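PDB 3IBT: 1H-3-hydroxy-4-oxoquinoline 2,4-dioxygenase from Pseudomonas putida, which cleaves the heterocyclic ring of 3-hydroxy-1H-quinolin-4-one with molecular oxygen and no cofactor, giving N-formylanthranilate and carbon monoxide. Local coordinates for residues S148-D151 and E152-E155; V162-H165 and L166-M170; L123-P127 and G128-Q132. One frame throughout, in Å; residues are numbered along the deposited sequence.

In the fold
All three contacts lie in the mainly helical region inserted between strands 115-119 and 207-212, the cap position of the alpha/beta-hydrolase fold. Contact 3 starts helix 127-135, contact 1 ends helix 142-154 and contact 2 ends helix 160-169. Contact 1 is the middle piece. It touches contact 2 where Phe150 CE1 meets Met170 CE at 3.4 Å, and contact 3 where Phe149 CE2 meets Phe129 CD1 at 4.1 Å. Contacts 2 and 3 stay about 11 Å apart at their nearest atoms. The side chain of Trp153 is about 3 Å from that of His244, the probable active-site proton donor/acceptor. The His165 side chain is about 3 Å from that of Gln32, a probable substrate-binding residue.

Contact 1: S148-D151 and E152-E155; sequences SFFD and EWAE
Phe149 and Trp153 sit one helical turn apart and pack their side chains together. Phe149 CB lies over the face of the Trp153 six-membered ring, 3.7 Å from its centroid and almost on the ring normal, a CH-pi contact. The phenyl ring then runs out over the rim of the indole. Phe149 CD2 comes to 3.4 Å from Trp153 CZ2. The two ring planes are inclined at 31°. The four-residue spacing puts both residues on one side of the helix, and similar chi1 angles (-83° and -72°), with CG anti to the carbonyl carbon, send the side chains off the same way. Phe150 makes a looser contact, with Trp153 CE3 lying 4.2 Å from Phe150 CD1 at the edge of the phenyl ring.

The backbone fixes this spacing. Trp153 N donates to Phe149 O at 2.6 Å, and Ala154 N donates to Phe150 O at 2.8 Å. The next bond, from Glu155 N to Asp151 O, is weak, and Glu155 leaves the helix with positive phi. Its carboxylate forms a salt bridge with Arg242.

Further out, helix 127-135 packs on Phe149 through Gln132 and Leu133. Trp153 also stacks with His244, the probable catalytic residue. The arrangement belongs to a cap helix whose last turn places an aromatic residue at the active-site pocket of an alpha/beta-hydrolase fold.

Contact 2: V162-H165 and L166-M170; sequences VLNH and LRNEM
His165 packs against Glu169, one turn on, and Met170, just past the end of helix 160-169. Its CG is anti to the backbone N (chi1 -178°), and this lays the imidazole alongside the next turn. At the root of the side chain, His165 CB is 3.9 Å from Glu169 OE1. Further along, His165 ND1 is 3.4 Å from Glu169 CB. His165 ND1 also makes a weak hydrogen bond to Glu169 OE1 at 3.5 Å. The carboxylate plane is nearly parallel to the ring (11°) but displaced from it. CE1 also rests near Glu169 CB. The NE2-CD2 end of the ring meets Met170, a selenomethionine, on the same side of the ring plane as Glu169 CB. Met170 CG lies against His165 NE2. Met170 SE is 3.5 Å from His165 NE2 and approaches the ring obliquely. Met170 CE is 3.6 Å from His165 CD2.

The backbone of the same histidine is gripped twice. His165 O accepts from Glu169 N at 3.0 Å and from Met170 N at 3.3 Å, and the two donors come from opposite faces of the carbonyl plane. The second bond spans five residues and belongs to a wider pi-type turn.

On another side of the helix, Leu163 runs alongside Arg167. Leu163 CD2 sits over one face of the guanidinium, near its margin and 3.4 Å from Arg167 NH2. The apolar methyl thus packs on the flat side of the cation.

Outside the segments, Glu169 OE2 makes a salt bridge with Arg35. Phe245 meets the His165 ring edge-to-face, and Gln32, a probable substrate-binding residue, touches His165. This is the loosening C-terminal end of a cap helix, with a pi-type turn, set beside the substrate pocket.

Contact 3: L123-P127 and G128-Q132; sequences LQPHP and GFWQQ
His126 is the N-cap of helix 127-135, and Pro127 and Gly128 begin the first turn after it. The ring of His126 turns back over this turn. Its CG stands between the backbone N and the carbonyl carbon (chi1 52°), which brings the imidazole against the first turn of the helix. Phe129 CB sits over one face of the His126 imidazole, 3.8 Å from the ring centroid and 24° off the normal, a CH-pi contact. Gly128 N lies in the ring plane at its edge.

Two backbone bonds close the turn. Trp130 N donates to His126 O at 3.3 Å, and Gln131 N donates to Pro127 O at 3.2 Å. Proline suits the first position of a helix because no amide hydrogen is needed there.

Pro125, just ahead of the cap, packs on Trp130 and Phe129 of the first turn. It runs alongside Trp130. Pro125 CB is 3.5 Å from Trp130 NE1, and Pro125 CG is 3.8 Å from Trp130 CZ2. Pro125 CB also reaches Phe129 CD2 at 3.9 Å, so this proline touches both aromatic residues.

Beyond the segments, Tyr189 of helix 175-192 meets the Phe129 ring edge-to-face and also touches Pro125 and Trp130. Phe129 packs on Phe149 of helix 142-154 as well. The whole is a helix N-terminus with His126 at the N-cap position and a contact of the hydrophobic-staple kind between Pro125 and Trp130. It lies where the loop from strand 115-119 leads into the helical cap of the alpha/beta-hydrolase fold.

Contact 1: S148-D151 and E152-E155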
loop_
_atom_site.group_PDB
_atom_site.type_symbol
_atom_site.label_atom_id
_atom_site.label_comp_id
_atom_site.label_asym_id
_atom_site.label_seq_id
_atom_site.Cartn_x
_atom_site.Cartn_y
_atom_site.Cartn_z
ATOM N N SER A 148 5.196 3.285 18.419
ATOM C CA SER A 148 6.472 3.762 17.950
ATOM C C SER A 148 6.415 4.317 16.516
ATOM O O SER A 148 6.838 5.449 16.274
ATOM C CB SER A 148 7.480 2.651 18.009
ATOM O OG SER A 148 8.628 3.099 17.312
ATOM N N PHE A 149 5.897 3.497 15.595
ATOM C CA PHE A 149 5.572 3.894 14.230
ATOM C C PHE A 149 4.709 5.161 14.169
ATOM O O PHE A 149 5.057 6.120 13.461
ATOM C CB PHE A 149 4.853 2.758 13.479
ATOM C CG PHE A 149 5.782 1.717 12.897
ATOM C CD1 PHE A 149 5.782 0.411 13.394
ATOM C CD2 PHE A 149 6.660 2.044 11.865
ATOM C CE1 PHE A 149 6.636 -0.545 12.879
ATOM C CE2 PHE A 149 7.534 1.086 11.341
ATOM C CZ PHE A 149 7.518 -0.198 11.833
ATOM N N PHE A 150 3.590 5.170 14.897
ATOM C CA PHE A 150 2.693 6.325 14.873
ATOM C C PHE A 150 3.433 7.620 15.116
ATOM O O PHE A 150 3.313 8.547 14.329
ATOM C CB PHE A 150 1.607 6.213 15.923
ATOM C CG PHE A 150 0.570 5.140 15.653
ATOM C CD1 PHE A 150 0.532 4.439 14.451
ATOM C CD2 PHE A 150 -0.409 4.860 16.609
ATOM C CE1 PHE A 150 -0.459 3.458 14.224
ATOM C CE2 PHE A 150 -1.389 3.900 16.382
ATOM C CZ PHE A 150 -1.411 3.201 15.188
ATOM N N ASP A 151 4.196 7.683 16.206
ATOM C CA ASP A 151 4.917 8.898 16.570
ATOM C C ASP A 151 5.740 9.342 15.360
ATOM O O ASP A 151 5.818 10.538 15.030
ATOM C CB ASP A 151 5.826 8.655 17.783
ATOM C CG ASP A 151 5.042 8.495 19.111
ATOM O OD1 ASP A 151 4.579 9.517 19.670
ATOM O OD2 ASP A 151 4.911 7.350 19.624
ATOM N N GLU A 152 6.316 8.353 14.682
ATOM C CA GLU A 152 7.142 8.583 13.515
ATOM C C GLU A 152 6.292 8.986 12.312
ATOM O O GLU A 152 6.354 10.123 11.844
ATOM C CB GLU A 152 7.959 7.339 13.192
ATOM C CG GLU A 152 8.792 7.497 11.914
ATOM C CD GLU A 152 9.643 6.261 11.618
ATOM O OE1 GLU A 152 10.378 5.802 12.534
ATOM O OE2 GLU A 152 9.575 5.749 10.469
ATOM N N TRP A 153 5.504 8.043 11.816
ATOM C CA TRP A 153 4.577 8.287 10.722
ATOM C C TRP A 153 3.852 9.641 10.782
ATOM O O TRP A 153 3.696 10.336 9.735
ATOM C CB TRP A 153 3.574 7.137 10.667
ATOM C CG TRP A 153 4.186 5.838 10.164
ATOM C CD1 TRP A 153 5.389 5.690 9.521
ATOM C CD2 TRP A 153 3.601 4.528 10.219
ATOM N NE1 TRP A 153 5.594 4.378 9.180
ATOM C CE2 TRP A 153 4.515 3.636 9.589
ATOM C CE3 TRP A 153 2.397 4.024 10.720
ATOM C CZ2 TRP A 153 4.273 2.255 9.476
ATOM C CZ3 TRP A 153 2.149 2.660 10.591
ATOM C CH2 TRP A 153 3.085 1.790 9.980
ATOM N N ALA A 154 3.432 10.033 11.993
ATOM C CA ALA A 154 2.711 11.303 12.161
ATOM C C ALA A 154 3.556 12.553 12.050
ATOM O O ALA A 154 3.056 13.573 11.645
ATOM C CB ALA A 154 1.950 11.333 13.461
ATOM N N GLU A 155 4.824 12.480 12.441
ATOM C CA GLU A 155 5.670 13.671 12.607
ATOM C C GLU A 155 4.925 14.838 13.259
ATOM O O GLU A 155 4.154 14.603 14.166
ATOM C CB GLU A 155 6.311 14.057 11.299
ATOM C CG GLU A 155 7.694 14.621 11.531
ATOM C CD GLU A 155 7.845 16.045 11.051
ATOM O OE1 GLU A 155 8.997 16.483 10.857
ATOM O OE2 GLU A 155 6.818 16.731 10.819
#

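Contact 2: V162-H165 and L166-M170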
loop_
_atom_site.group_PDB
_atom_site.type_symbol
_atom_site.label_atom_id
_atom_site.label_comp_id
_atom_site.label_asym_id
_atom_site.label_seq_id
_atom_site.Cartn_x
_atom_site.Cartn_y
_atom_site.Cartn_z
ATOM N N VAL A 162 -5.173 12.711 9.083
ATOM C CA VAL A 162 -4.075 11.762 9.336
ATOM C C VAL A 162 -4.134 11.353 10.785
ATOM O O VAL A 162 -4.084 10.158 11.106
ATOM C CB VAL A 162 -2.702 12.385 9.041
ATOM C CG1 VAL A 162 -1.624 11.497 9.509
ATOM C CG2 VAL A 162 -2.563 12.601 7.579
ATOM N N LEU A 163 -4.240 12.368 11.649
ATOM C CA LEU A 163 -4.460 12.144 13.078
ATOM C C LEU A 163 -5.643 11.210 13.297
ATOM O O LEU A 163 -5.532 10.236 14.028
ATOM C CB LEU A 163 -4.637 13.461 13.837
ATOM C CG LEU A 163 -3.373 14.315 13.854
ATOM C CD1 LEU A 163 -3.641 15.689 14.364
ATOM C CD2 LEU A 163 -2.340 13.678 14.717
ATOM N N ASN A 164 -6.756 11.471 12.628
ATOM C CA ASN A 164 -7.926 10.632 12.831
ATOM C C ASN A 164 -7.629 9.187 12.469
ATOM O O ASN A 164 -8.143 8.223 13.110
ATOM C CB ASN A 164 -9.140 11.099 12.021
ATOM C CG ASN A 164 -10.350 10.202 12.267
ATOM O OD1 ASN A 164 -10.754 9.989 13.414
ATOM N ND2 ASN A 164 -10.886 9.623 11.213
ATOM N N HIS A 165 -6.814 9.060 11.418
ATOM C CA HIS A 165 -6.457 7.758 10.911
ATOM C C HIS A 165 -5.682 6.968 11.972
ATOM O O HIS A 165 -6.083 5.869 12.386
ATOM C CB HIS A 165 -5.651 7.875 9.655
ATOM C CG HIS A 165 -5.292 6.560 9.075
ATOM N ND1 HIS A 165 -6.209 5.756 8.438
ATOM C CD2 HIS A 165 -4.122 5.889 9.049
ATOM C CE1 HIS A 165 -5.617 4.651 8.026
ATOM N NE2 HIS A 165 -4.351 4.702 8.395
ATOM N N LEU A 166 -4.592 7.546 12.446
ATOM C CA LEU A 166 -3.831 6.886 13.471
ATOM C C LEU A 166 -4.422 7.117 14.870
ATOM O O LEU A 166 -3.729 7.043 15.886
ATOM C CB LEU A 166 -2.337 7.233 13.342
ATOM C CG LEU A 166 -1.885 8.683 13.184
ATOM C CD1 LEU A 166 -1.864 9.435 14.538
ATOM C CD2 LEU A 166 -0.530 8.672 12.555
ATOM N N ARG A 167 -5.723 7.357 14.947
ATOM C CA ARG A 167 -6.399 7.212 16.244
ATOM C C ARG A 167 -7.634 6.394 16.181
ATOM O O ARG A 167 -8.176 6.076 17.204
ATOM C CB ARG A 167 -6.774 8.555 16.867
ATOM C CG ARG A 167 -5.621 9.212 17.572
ATOM C CD ARG A 167 -5.673 10.724 17.373
ATOM N NE ARG A 167 -4.370 11.361 17.595
ATOM C CZ ARG A 167 -4.206 12.657 17.873
ATOM N NH1 ARG A 167 -5.262 13.474 17.958
ATOM N NH2 ARG A 167 -2.977 13.137 18.064
ATOM N N ASN A 168 -8.120 6.089 14.994
ATOM C CA ASN A 168 -9.434 5.496 14.915
ATOM C C ASN A 168 -9.534 4.377 13.883
ATOM O O ASN A 168 -10.344 3.447 14.034
ATOM C CB ASN A 168 -10.510 6.581 14.713
ATOM C CG ASN A 168 -10.833 7.358 16.007
ATOM O OD1 ASN A 168 -9.952 7.985 16.613
ATOM N ND2 ASN A 168 -12.117 7.326 16.421
ATOM N N GLU A 169 -8.706 4.457 12.848
ATOM C CA GLU A 169 -8.628 3.380 11.875
ATOM C C GLU A 169 -7.711 2.299 12.420
ATOM O O GLU A 169 -8.155 1.245 12.858
ATOM C CB GLU A 169 -8.090 3.870 10.504
ATOM C CG GLU A 169 -9.139 4.137 9.389
ATOM C CD GLU A 169 -9.896 5.469 9.574
ATOM O OE1 GLU A 169 -9.222 6.448 10.008
ATOM O OE2 GLU A 169 -11.130 5.543 9.281
HETATM N N MSE A 170 -6.422 2.606 12.400
HETATM C CA MSE A 170 -5.378 1.608 12.516
HETATM C C MSE A 170 -5.328 0.963 13.901
HETATM O O MSE A 170 -5.178 -0.259 14.004
HETATM C CB MSE A 170 -4.028 2.217 12.167
HETATM C CG MSE A 170 -3.941 2.745 10.780
HETATM SE SE MSE A 170 -2.017 2.903 10.231
HETATM C CE MSE A 170 -1.572 4.600 11.181
#

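Contact 3: L123-P127 and G128-Q132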
loop_
_atom_site.group_PDB
_atom_site.type_symbol
_atom_site.label_atom_id
_atom_site.label_comp_id
_atom_site.label_asym_id
_atom_site.label_seq_id
_atom_site.Cartn_x
_atom_site.Cartn_y
_atom_site.Cartn_z
ATOM N N LEU A 123 12.044 2.094 0.779
ATOM C CA LEU A 123 12.796 1.375 -0.225
ATOM C C LEU A 123 14.009 0.650 0.345
ATOM O O LEU A 123 14.541 -0.287 -0.287
ATOM C CB LEU A 123 13.210 2.301 -1.344
ATOM C CG LEU A 123 12.018 2.872 -2.073
ATOM C CD1 LEU A 123 12.521 3.904 -3.051
ATOM C CD2 LEU A 123 11.178 1.837 -2.792
ATOM N N GLN A 124 14.413 1.016 1.560
ATOM C CA GLN A 124 15.588 0.428 2.117
ATOM C C GLN A 124 15.439 0.353 3.639
ATOM O O GLN A 124 15.181 1.375 4.280
ATOM C CB GLN A 124 16.708 1.341 1.712
ATOM C CG GLN A 124 18.022 0.682 1.715
ATOM C CD GLN A 124 18.816 1.060 0.483
ATOM O OE1 GLN A 124 18.520 0.552 -0.623
ATOM N NE2 GLN A 124 19.837 1.939 0.654
ATOM N N PRO A 125 15.613 -0.845 4.246
ATOM C CA PRO A 125 15.363 -0.933 5.690
ATOM C C PRO A 125 16.494 -0.269 6.429
ATOM O O PRO A 125 17.525 -0.028 5.817
ATOM C CB PRO A 125 15.379 -2.452 5.972
ATOM C CG PRO A 125 16.204 -3.046 4.901
ATOM C CD PRO A 125 16.087 -2.135 3.693
ATOM N N HIS A 126 16.336 0.013 7.721
ATOM C CA HIS A 126 17.448 0.583 8.527
ATOM C C HIS A 126 17.295 0.136 9.987
ATOM O O HIS A 126 16.233 -0.362 10.346
ATOM C CB HIS A 126 17.406 2.098 8.407
ATOM C CG HIS A 126 16.070 2.666 8.726
ATOM N ND1 HIS A 126 15.546 2.647 10.002
ATOM C CD2 HIS A 126 15.133 3.240 7.940
ATOM C CE1 HIS A 126 14.345 3.202 9.991
ATOM N NE2 HIS A 126 14.070 3.570 8.750
ATOM N N PRO A 127 18.338 0.298 10.836
ATOM C CA PRO A 127 18.285 -0.284 12.190
ATOM C C PRO A 127 17.034 0.052 12.959
ATOM O O PRO A 127 16.402 -0.845 13.518
ATOM C CB PRO A 127 19.541 0.292 12.870
ATOM C CG PRO A 127 20.516 0.355 11.739
ATOM C CD PRO A 127 19.637 0.974 10.636
ATOM N N GLY A 128 16.643 1.319 12.953
ATOM C CA GLY A 128 15.370 1.729 13.598
ATOM C C GLY A 128 14.159 0.869 13.257
ATOM O O GLY A 128 13.482 0.359 14.140
ATOM N N PHE A 129 13.924 0.725 11.955
ATOM C CA PHE A 129 12.870 -0.079 11.375
ATOM C C PHE A 129 12.842 -1.537 11.867
ATOM O O PHE A 129 11.826 -2.012 12.396
ATOM C CB PHE A 129 13.056 -0.021 9.872
ATOM C CG PHE A 129 11.993 -0.691 9.112
ATOM C CD1 PHE A 129 10.689 -0.196 9.138
ATOM C CD2 PHE A 129 12.288 -1.805 8.343
ATOM C CE1 PHE A 129 9.676 -0.817 8.422
ATOM C CE2 PHE A 129 11.292 -2.438 7.595
ATOM C CZ PHE A 129 9.986 -1.928 7.623
ATOM N N TRP A 130 13.949 -2.249 11.695
ATOM C CA TRP A 130 14.055 -3.610 12.170
ATOM C C TRP A 130 13.661 -3.757 13.619
ATOM O O TRP A 130 13.112 -4.777 14.006
ATOM C CB TRP A 130 15.490 -4.066 12.059
ATOM C CG TRP A 130 15.905 -4.224 10.687
ATOM C CD1 TRP A 130 16.802 -3.473 10.002
ATOM C CD2 TRP A 130 15.436 -5.206 9.797
ATOM N NE1 TRP A 130 16.931 -3.943 8.726
ATOM C CE2 TRP A 130 16.098 -5.012 8.576
ATOM C CE3 TRP A 130 14.522 -6.254 9.917
ATOM C CZ2 TRP A 130 15.879 -5.820 7.483
ATOM C CZ3 TRP A 130 14.300 -7.050 8.830
ATOM C CH2 TRP A 130 14.978 -6.841 7.628
ATOM N N GLN A 131 13.980 -2.755 14.427
ATOM C CA GLN A 131 13.581 -2.799 15.815
ATOM C C GLN A 131 12.078 -2.743 15.973
ATOM O O GLN A 131 11.493 -3.543 16.685
ATOM C CB GLN A 131 14.217 -1.673 16.612
ATOM C CG GLN A 131 14.178 -1.925 18.123
ATOM C CD GLN A 131 15.086 -0.994 18.888
ATOM O OE1 GLN A 131 15.244 0.181 18.517
ATOM N NE2 GLN A 131 15.705 -1.507 19.961
ATOM N N GLN A 132 11.460 -1.784 15.300
ATOM C CA GLN A 132 10.033 -1.538 15.443
ATOM C C GLN A 132 9.235 -2.721 14.929
ATOM O O GLN A 132 8.120 -2.986 15.403
ATOM C CB GLN A 132 9.618 -0.289 14.685
ATOM C CG GLN A 132 10.501 0.929 14.885
ATOM C CD GLN A 132 9.928 2.132 14.157
ATOM O OE1 GLN A 132 10.386 2.496 13.073
ATOM N NE2 GLN A 132 8.877 2.722 14.725
#